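Local atomic coordinates of phosphate ABC transporter, phosphate-binding protein (Clostridium perfringens, PDB entry 4Q8R), a protein that probably captures phosphate with high affinity and delivers it to an ABC-type membrane transporter for uptake into the cell. Residues A[131-134]-A[135-139]; A[195-199]-A[200-204]; A[227-231]-A[232-236]. All coordinates share one frame; numbering follows the deposited sequence. Where two conformers were deposited one is given.

Interaction 1. Residues A[131-134]-A[135-139]. With PO4 (phosphate ion), chain B.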
loop_
_atom_site.group_PDB
_atom_site.type_symbol
_atom_site.label_atom_id
_atom_site.label_comp_id
_atom_site.label_asym_id
_atom_site.label_seq_id
_atom_site.Cartn_x
_atom_site.Cartn_y
_atom_site.Cartn_z
ATOM N N THR A 131 -0.735 -1.880 -4.275
ATOM C CA THR A 131 -1.804 -0.923 -3.974
ATOM C C THR A 131 -2.708 -0.749 -5.187
ATOM O O THR A 131 -3.929 -0.776 -5.072
ATOM C CB THR A 131 -1.218 0.396 -3.495
ATOM O OG1 THR A 131 -0.171 0.128 -2.545
ATOM C CG2 THR A 131 -2.310 1.342 -2.946
ATOM N N ARG A 132 -2.091 -0.621 -6.379
ATOM C CA ARG A 132 -2.897 -0.484 -7.598
ATOM C C ARG A 132 -3.797 -1.729 -7.803
ATOM O O ARG A 132 -4.991 -1.637 -8.091
ATOM C CB ARG A 132 -2.012 -0.282 -8.800
ATOM C CG ARG A 132 -2.758 -0.266 -10.141
ATOM C CD ARG A 132 -1.906 0.332 -11.207
ATOM N NE ARG A 132 -2.573 0.180 -12.528
ATOM C CZ ARG A 132 -2.076 0.579 -13.687
ATOM N NH1 ARG A 132 -0.912 1.173 -13.745
ATOM N NH2 ARG A 132 -2.717 0.292 -14.809
ATOM N N ASP A 133 -3.217 -2.926 -7.630
ATOM C CA ASP A 133 -3.963 -4.147 -7.789
ATOM C C ASP A 133 -5.188 -4.224 -6.861
ATOM O O ASP A 133 -6.319 -4.508 -7.261
ATOM C CB ASP A 133 -3.047 -5.329 -7.580
ATOM C CG ASP A 133 -3.773 -6.657 -7.671
ATOM O OD1 ASP A 133 -4.319 -7.186 -6.679
ATOM O OD2 ASP A 133 -3.773 -7.188 -8.763
ATOM N N ALA A 134 -4.935 -3.998 -5.559
ATOM C CA ALA A 134 -6.003 -4.046 -4.587
ATOM C C ALA A 134 -7.034 -2.959 -4.773
ATOM O O ALA A 134 -8.224 -3.214 -4.709
ATOM C CB ALA A 134 -5.420 -3.902 -3.177
ATOM N N PHE A 135 -6.572 -1.763 -5.073
ATOM C CA PHE A 135 -7.480 -0.657 -5.340
ATOM C C PHE A 135 -8.404 -0.944 -6.494
ATOM O O PHE A 135 -9.631 -0.774 -6.410
ATOM C CB PHE A 135 -6.638 0.599 -5.680
ATOM C CG PHE A 135 -7.445 1.816 -6.031
ATOM C CD1 PHE A 135 -7.969 2.631 -5.002
ATOM C CD2 PHE A 135 -7.635 2.207 -7.328
ATOM C CE1 PHE A 135 -8.715 3.751 -5.265
ATOM C CE2 PHE A 135 -8.386 3.362 -7.622
ATOM C CZ PHE A 135 -8.923 4.144 -6.601
ATOM N N GLN A 136 -7.836 -1.433 -7.592
ATOM C CA GLN A 136 -8.666 -1.721 -8.762
ATOM C C GLN A 136 -9.675 -2.818 -8.555
ATOM O O GLN A 136 -10.831 -2.725 -8.954
ATOM C CB GLN A 136 -7.780 -2.012 -9.987
ATOM C CG GLN A 136 -7.008 -0.794 -10.408
ATOM C CD GLN A 136 -6.058 -0.975 -11.563
ATOM O OE1 GLN A 136 -5.530 -0.002 -12.096
ATOM N NE2 GLN A 136 -5.701 -2.226 -11.854
ATOM N N GLU A 137 -9.272 -3.836 -7.801
ATOM C CA GLU A 137 -10.129 -4.943 -7.424
ATOM C C GLU A 137 -11.300 -4.496 -6.577
ATOM O O GLU A 137 -12.426 -4.883 -6.799
ATOM C CB GLU A 137 -9.307 -6.035 -6.672
ATOM C CG GLU A 137 -10.126 -7.292 -6.428
ATOM C CD GLU A 137 -9.330 -8.509 -5.976
ATOM O OE1 GLU A 137 -9.927 -9.366 -5.298
ATOM O OE2 GLU A 137 -8.132 -8.619 -6.310
ATOM N N ILE A 138 -11.028 -3.659 -5.588
ATOM C CA ILE A 138 -12.077 -3.242 -4.662
ATOM C C ILE A 138 -13.032 -2.210 -5.272
ATOM O O ILE A 138 -14.264 -2.345 -5.155
ATOM C CB ILE A 138 -11.498 -2.702 -3.363
ATOM C CG1 ILE A 138 -10.813 -3.874 -2.653
ATOM C CG2 ILE A 138 -12.604 -2.067 -2.497
ATOM C CD1 ILE A 138 -9.941 -3.518 -1.482
ATOM N N VAL A 139 -12.446 -1.212 -5.949
ATOM C CA VAL A 139 -13.225 -0.161 -6.666
ATOM C C VAL A 139 -14.009 -0.782 -7.808
ATOM O O VAL A 139 -15.146 -0.393 -8.062
ATOM C CB VAL A 139 -12.307 0.987 -7.099
ATOM C CG1 VAL A 139 -13.037 2.018 -7.985
ATOM C CG2 VAL A 139 -11.714 1.651 -5.840
HETATM P P PO4 B . 3.178 -1.148 -3.477
HETATM O O1 PO4 B . 3.346 -2.552 -4.079
HETATM O O2 PO4 B . 4.425 -0.313 -3.671
HETATM O O3 PO4 B . 1.902 -0.502 -4.000
HETATM O O4 PO4 B . 2.926 -1.339 -1.943
HETATM O O HOH W 1 -6.344 -5.103 -10.241
HETATM O O HOH W 2 -5.953 -7.656 -4.088
#
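Arg132 and Gln136 meet one turn apart on helix 130-139, whose N-terminal end faces the bound phosphate ion. NE of Arg132 donates to OE1 of Gln136 over 3.0 Å, and the bond is bent, with 144° at the hydrogen. The oxygen sits at the guanidinium edge, but NE lies above the carbonyl plane of the amide and not on a lone pair, in keeping with planes turned 73° apart. With CG anti to the backbone N (chi1 174°), Arg132 runs extended as far as NE, while its NH1 bonds to Arg125 O.

This helix is the crossover of a beta-alpha-beta unit between strands 121-125 and 151-153, and its first turns are held by bonds such as Phe135 N to Thr131 O at 2.8 Å. Phosphate oxygen O3 is gripped twice by Thr131, by the backbone N at 3.0 Å and by OG1 at 2.6 Å. The helix end may add a favourable dipole there; Ser11, Thr12, Ser13, Ser41, Ser59 and Ser129 also bond to the ion, and Arg206 NH1 holds Thr131 OG1. On another flank Asp133 and Glu137, the latter in one of two conformers, lie side by side. Their like-charged OD1 and OE2 are 4.1 Å apart, and one water donates to both, 3.1 Å from OD1 of Asp133 and 3.3 Å from OE2 of Glu137.

Interaction 2. Residues A[195-199]-A[200-204]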
loop_
_atom_site.group_PDB
_atom_site.type_symbol
_atom_site.label_atom_id
_atom_site.label_comp_id
_atom_site.label_asym_id
_atom_site.label_seq_id
_atom_site.Cartn_x
_atom_site.Cartn_y
_atom_site.Cartn_z
ATOM N N GLU A 195 -9.033 2.081 12.715
ATOM C CA GLU A 195 -10.237 1.609 13.423
ATOM C C GLU A 195 -11.354 1.138 12.481
ATOM O O GLU A 195 -11.958 0.060 12.684
ATOM C CB GLU A 195 -10.738 2.635 14.479
ATOM C CG GLU A 195 -11.962 2.154 15.226
ATOM C CD GLU A 195 -12.398 3.083 16.391
ATOM O OE1 GLU A 195 -12.102 4.310 16.350
ATOM O OE2 GLU A 195 -13.063 2.599 17.348
ATOM N N ASN A 196 -11.585 1.897 11.414
ATOM C CA ASN A 196 -12.674 1.565 10.510
ATOM C C ASN A 196 -12.300 0.454 9.510
ATOM O O ASN A 196 -13.160 -0.213 8.961
ATOM C CB ASN A 196 -13.197 2.828 9.812
ATOM C CG ASN A 196 -13.905 3.742 10.759
ATOM O OD1 ASN A 196 -14.470 3.284 11.765
ATOM N ND2 ASN A 196 -13.897 5.034 10.457
ATOM N N VAL A 197 -11.004 0.221 9.315
ATOM C CA VAL A 197 -10.584 -0.970 8.573
ATOM C C VAL A 197 -10.830 -2.160 9.469
ATOM O O VAL A 197 -11.419 -3.150 9.036
ATOM C CB VAL A 197 -9.108 -0.908 8.196
ATOM C CG1 VAL A 197 -8.635 -2.243 7.649
ATOM C CG2 VAL A 197 -8.847 0.258 7.218
ATOM N N LEU A 198 -10.428 -2.024 10.743
ATOM C CA LEU A 198 -10.606 -3.079 11.693
ATOM C C LEU A 198 -12.069 -3.456 11.833
ATOM O O LEU A 198 -12.413 -4.635 11.721
ATOM C CB LEU A 198 -9.953 -2.695 13.041
ATOM C CG LEU A 198 -9.850 -3.780 14.101
ATOM C CD1 LEU A 198 -9.274 -5.070 13.532
ATOM C CD2 LEU A 198 -8.968 -3.254 15.236
ATOM N N ASN A 199 -12.960 -2.494 12.013
ATOM C CA ASN A 199 -14.374 -2.873 12.134
ATOM C C ASN A 199 -15.100 -3.156 10.804
ATOM O O ASN A 199 -16.288 -3.342 10.797
ATOM C CB ASN A 199 -15.174 -1.852 12.987
ATOM C CG ASN A 199 -15.172 -0.474 12.377
ATOM O OD1 ASN A 199 -15.251 -0.324 11.150
ATOM N ND2 ASN A 199 -15.078 0.540 13.211
ATOM N N LYS A 200 -14.383 -3.137 9.685
ATOM C CA LYS A 200 -14.882 -3.520 8.356
ATOM C C LYS A 200 -15.782 -2.487 7.723
ATOM O O LYS A 200 -16.323 -2.734 6.613
ATOM C CB LYS A 200 -15.486 -4.932 8.329
ATOM C CG LYS A 200 -14.398 -5.990 8.590
ATOM C CD LYS A 200 -14.825 -7.417 8.254
ATOM C CE LYS A 200 -13.608 -8.326 8.095
ATOM N NZ LYS A 200 -13.953 -9.772 8.189
ATOM N N SER A 201 -15.947 -1.324 8.361
ATOM C CA SER A 201 -16.803 -0.237 7.754
ATOM C C SER A 201 -16.050 0.504 6.617
ATOM O O SER A 201 -16.681 0.954 5.668
ATOM C CB SER A 201 -17.300 0.761 8.813
ATOM O OG SER A 201 -16.208 1.411 9.445
ATOM N N TYR A 202 -14.728 0.595 6.705
ATOM C CA TYR A 202 -13.911 1.182 5.637
ATOM C C TYR A 202 -13.476 0.072 4.694
ATOM O O TYR A 202 -12.764 -0.818 5.101
ATOM C CB TYR A 202 -12.657 1.931 6.207
ATOM C CG TYR A 202 -11.947 2.734 5.101
ATOM C CD1 TYR A 202 -12.345 4.014 4.766
ATOM C CD2 TYR A 202 -10.891 2.156 4.355
ATOM C CE1 TYR A 202 -11.730 4.692 3.730
ATOM C CE2 TYR A 202 -10.223 2.859 3.354
ATOM C CZ TYR A 202 -10.653 4.132 3.044
ATOM O OH TYR A 202 -10.029 4.835 2.044
ATOM N N LYS A 203 -13.870 0.155 3.410
ATOM C CA LYS A 203 -13.910 -0.976 2.554
ATOM C C LYS A 203 -12.632 -1.192 1.765
ATOM O O LYS A 203 -12.452 -2.256 1.162
ATOM C CB LYS A 203 -15.120 -0.812 1.585
ATOM C CG LYS A 203 -16.518 -0.970 2.212
ATOM C CD LYS A 203 -16.658 -2.285 2.985
ATOM C CE LYS A 203 -18.001 -2.376 3.690
ATOM N NZ LYS A 203 -17.975 -3.372 4.791
ATOM N N VAL A 204 -11.735 -0.219 1.734
ATOM C CA VAL A 204 -10.574 -0.342 0.878
ATOM C C VAL A 204 -9.355 -0.700 1.733
ATOM O O VAL A 204 -8.727 0.153 2.390
ATOM C CB VAL A 204 -10.301 0.919 0.040
ATOM C CG1 VAL A 204 -9.474 0.538 -1.202
ATOM C CG2 VAL A 204 -11.596 1.601 -0.443
#
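At the C-terminal end of helix 194-198, Asn199 and Ser201 fasten the turn through which the chain leaves the helix. OD1 of Asn199 takes two donors from Ser201: the backbone N at 3.0 Å, in the carbonyl plane, and the hydroxyl OG at 2.6 Å, tilted somewhat from it. Both side chains reach this arrangement by turning inward, each placing its CG or OG between its own backbone N and carbonyl carbon (chi1 61° in both). The other end of the Asn199 amide is fixed as well, because ND2 donates to a lone pair of Asn196 OD1 at 3.2 Å. Three bonds on one amide thus set its rotation, and the Asn196 amide is in turn tied through ND2 to Glu191 O.

Lys200, with a positive phi of 75°, is where the chain leaves the helical path, and its N bonds to Val197 O at 3.0 Å. Beyond it, Tyr202 N gives Asn196 O a nearly straight bond of 2.9 Å, although it approaches from above the carbonyl plane. Tyr202 then carries its ring away from the turn: CD2 lies 4.0 Å from CG2 of Val197, OH bonds to Ile81 O, and Phe175 meets the ring edge-to-face. The whole is a helix C-terminus ended by a residue in the left-handed region, which sits in the middle of an Asx turn from Asn199 to Ser201.

Interaction 3. Residues A[227-231]-A[232-236]; sequences FILSE and EGQDI. With ZN (zinc ion), chain D.
Glu231 and Gln234 carry much of this junction, a helix-to-helix break in which Ser230 is the N-cap of helix 231-239. Glu231 stands one turn before Asp235, the i to i+4 spacing that lets two carboxylates share a metal. OE2 of Glu231, in one of two conformers, and OD2 of Asp235 each lie 2.0 Å from the zinc ion, with their carboxylate planes 74° apart. Both residues touch a crystal neighbour, and Lys244 forms a salt bridge with OD1 of Asp235.

Gln234 reaches back to the preceding helix. Its chain bends at chi2 (-75°), which brings NE2 to Ile228 O at 2.9 Å, almost straight at the hydrogen (173°); NE2 also bonds to Ile76 O. Glu232 extends beside Phe227, where OE2 lies at the ring edge, 3.7 Å from CZ and near the ring plane. CD1 of Ile236 approaches the same ring obliquely.

Gly233 packs its CA against the end of the preceding helix, 3.3 Å from Phe227 O in a CA-H...O contact. The cap is a relay: OG of Ser230 donates to Phe227 O at 2.6 Å and accepts from Gly233 N at 3.2 Å.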
loop_
_atom_site.group_PDB
_atom_site.type_symbol
_atom_site.label_atom_id
_atom_site.label_comp_id
_atom_site.label_asym_id
_atom_site.label_seq_id
_atom_site.Cartn_x
_atom_site.Cartn_y
_atom_site.Cartn_z
ATOM N N PHE A 227 9.987 -11.497 15.108
ATOM C CA PHE A 227 9.984 -10.233 15.833
ATOM C C PHE A 227 8.844 -9.330 15.374
ATOM O O PHE A 227 8.197 -8.680 16.150
ATOM C CB PHE A 227 11.272 -9.502 15.648
ATOM C CG PHE A 227 11.247 -8.140 16.220
ATOM C CD1 PHE A 227 11.381 -7.966 17.590
ATOM C CD2 PHE A 227 11.056 -7.011 15.410
ATOM C CE1 PHE A 227 11.373 -6.689 18.127
ATOM C CE2 PHE A 227 11.023 -5.739 15.950
ATOM C CZ PHE A 227 11.181 -5.568 17.307
ATOM N N ILE A 228 8.625 -9.267 14.066
ATOM C CA ILE A 228 7.536 -8.432 13.525
ATOM C C ILE A 228 6.175 -8.890 14.049
ATOM O O ILE A 228 5.273 -8.083 14.316
ATOM C CB ILE A 228 7.540 -8.440 11.987
ATOM C CG1 ILE A 228 8.794 -7.794 11.448
ATOM C CG2 ILE A 228 6.271 -7.738 11.438
ATOM C CD1 ILE A 228 8.912 -8.009 9.913
ATOM N N LEU A 229 6.042 -10.200 14.267
ATOM C CA LEU A 229 4.793 -10.775 14.744
ATOM C C LEU A 229 4.622 -10.715 16.256
ATOM O O LEU A 229 3.523 -11.003 16.781
ATOM C CB LEU A 229 4.616 -12.209 14.319
ATOM C CG LEU A 229 4.531 -12.441 12.813
ATOM C CD1 LEU A 229 4.554 -13.918 12.512
ATOM C CD2 LEU A 229 3.290 -11.749 12.248
ATOM N N SER A 230 5.711 -10.362 16.936
ATOM C CA SER A 230 5.730 -10.242 18.383
ATOM C C SER A 230 4.928 -9.056 18.840
ATOM O O SER A 230 4.463 -8.187 18.007
ATOM C CB SER A 230 7.167 -10.157 18.905
ATOM O OG SER A 230 7.773 -8.889 18.702
ATOM N N GLU A 231 4.749 -8.988 20.166
ATOM C CA GLU A 231 3.950 -7.935 20.724
ATOM C C GLU A 231 4.613 -6.564 20.348
ATOM O O GLU A 231 3.916 -5.611 19.911
ATOM C CB GLU A 231 3.707 -8.209 22.244
ATOM C CG GLU A 231 2.508 -7.484 22.823
ATOM C CD GLU A 231 2.781 -6.016 22.972
ATOM O OE1 GLU A 231 4.003 -5.731 23.151
ATOM O OE2 GLU A 231 1.792 -5.194 22.887
ATOM N N GLU A 232 5.922 -6.485 20.523
ATOM C CA GLU A 232 6.625 -5.276 20.198
ATOM C C GLU A 232 6.556 -4.986 18.676
ATOM O O GLU A 232 6.359 -3.813 18.224
ATOM C CB GLU A 232 8.085 -5.377 20.618
ATOM C CG GLU A 232 8.819 -4.071 20.326
ATOM C CD GLU A 232 10.301 -4.020 20.702
ATOM O OE1 GLU A 232 10.761 -4.814 21.558
ATOM O OE2 GLU A 232 11.011 -3.134 20.138
ATOM N N GLY A 233 6.734 -6.014 17.846
ATOM C CA GLY A 233 6.701 -5.793 16.399
ATOM C C GLY A 233 5.319 -5.319 15.937
ATOM O O GLY A 233 5.186 -4.481 15.030
ATOM N N GLN A 234 4.266 -5.841 16.556
ATOM C CA GLN A 234 2.909 -5.409 16.238
ATOM C C GLN A 234 2.543 -4.001 16.759
ATOM O O GLN A 234 1.697 -3.321 16.182
ATOM C CB GLN A 234 1.897 -6.462 16.632
ATOM C CG GLN A 234 2.052 -7.765 15.903
ATOM C CD GLN A 234 1.535 -7.678 14.439
ATOM O OE1 GLN A 234 0.319 -7.457 14.191
ATOM N NE2 GLN A 234 2.474 -7.789 13.485
ATOM N N ASP A 235 3.171 -3.563 17.845
ATOM C CA ASP A 235 3.043 -2.159 18.256
ATOM C C ASP A 235 3.677 -1.209 17.255
ATOM O O ASP A 235 3.167 -0.099 17.052
ATOM C CB ASP A 235 3.714 -1.879 19.627
ATOM C CG ASP A 235 2.949 -2.469 20.798
ATOM O OD1 ASP A 235 1.747 -2.744 20.663
ATOM O OD2 ASP A 235 3.633 -2.660 21.867
ATOM N N ILE A 236 4.777 -1.645 16.615
ATOM C CA ILE A 236 5.415 -0.832 15.575
ATOM C C ILE A 236 4.468 -0.741 14.347
ATOM O O ILE A 236 4.328 0.318 13.795
ATOM C CB ILE A 236 6.801 -1.434 15.178
ATOM C CG1 ILE A 236 7.812 -1.190 16.324
ATOM C CG2 ILE A 236 7.332 -0.869 13.895
ATOM C CD1 ILE A 236 9.036 -2.090 16.347
HETATM ZN ZN ZN D . 2.282 -3.279 23.266
#

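From the N terminus the three contacts follow in series, none nested in or crossing another; each joins adjoining segments, so what closes is a helical turn or a helix end and no long loop. Interaction 1 belongs to a beta-alpha-beta crossover, interaction 2 leads from helix 194-198 into strand 205-213, and interaction 3 joins the last two helices. Interactions 1 and 2 touch, Ile138 CG2 packing 3.7 Å from Lys203 O, whereas 1 and 3 lie on opposite sides of the chain's centre, nearest atoms about 17 Å apart. Strand 71-86 meets all three: Ala134 and Tyr202 at Ile81, Ile228 at Ile76.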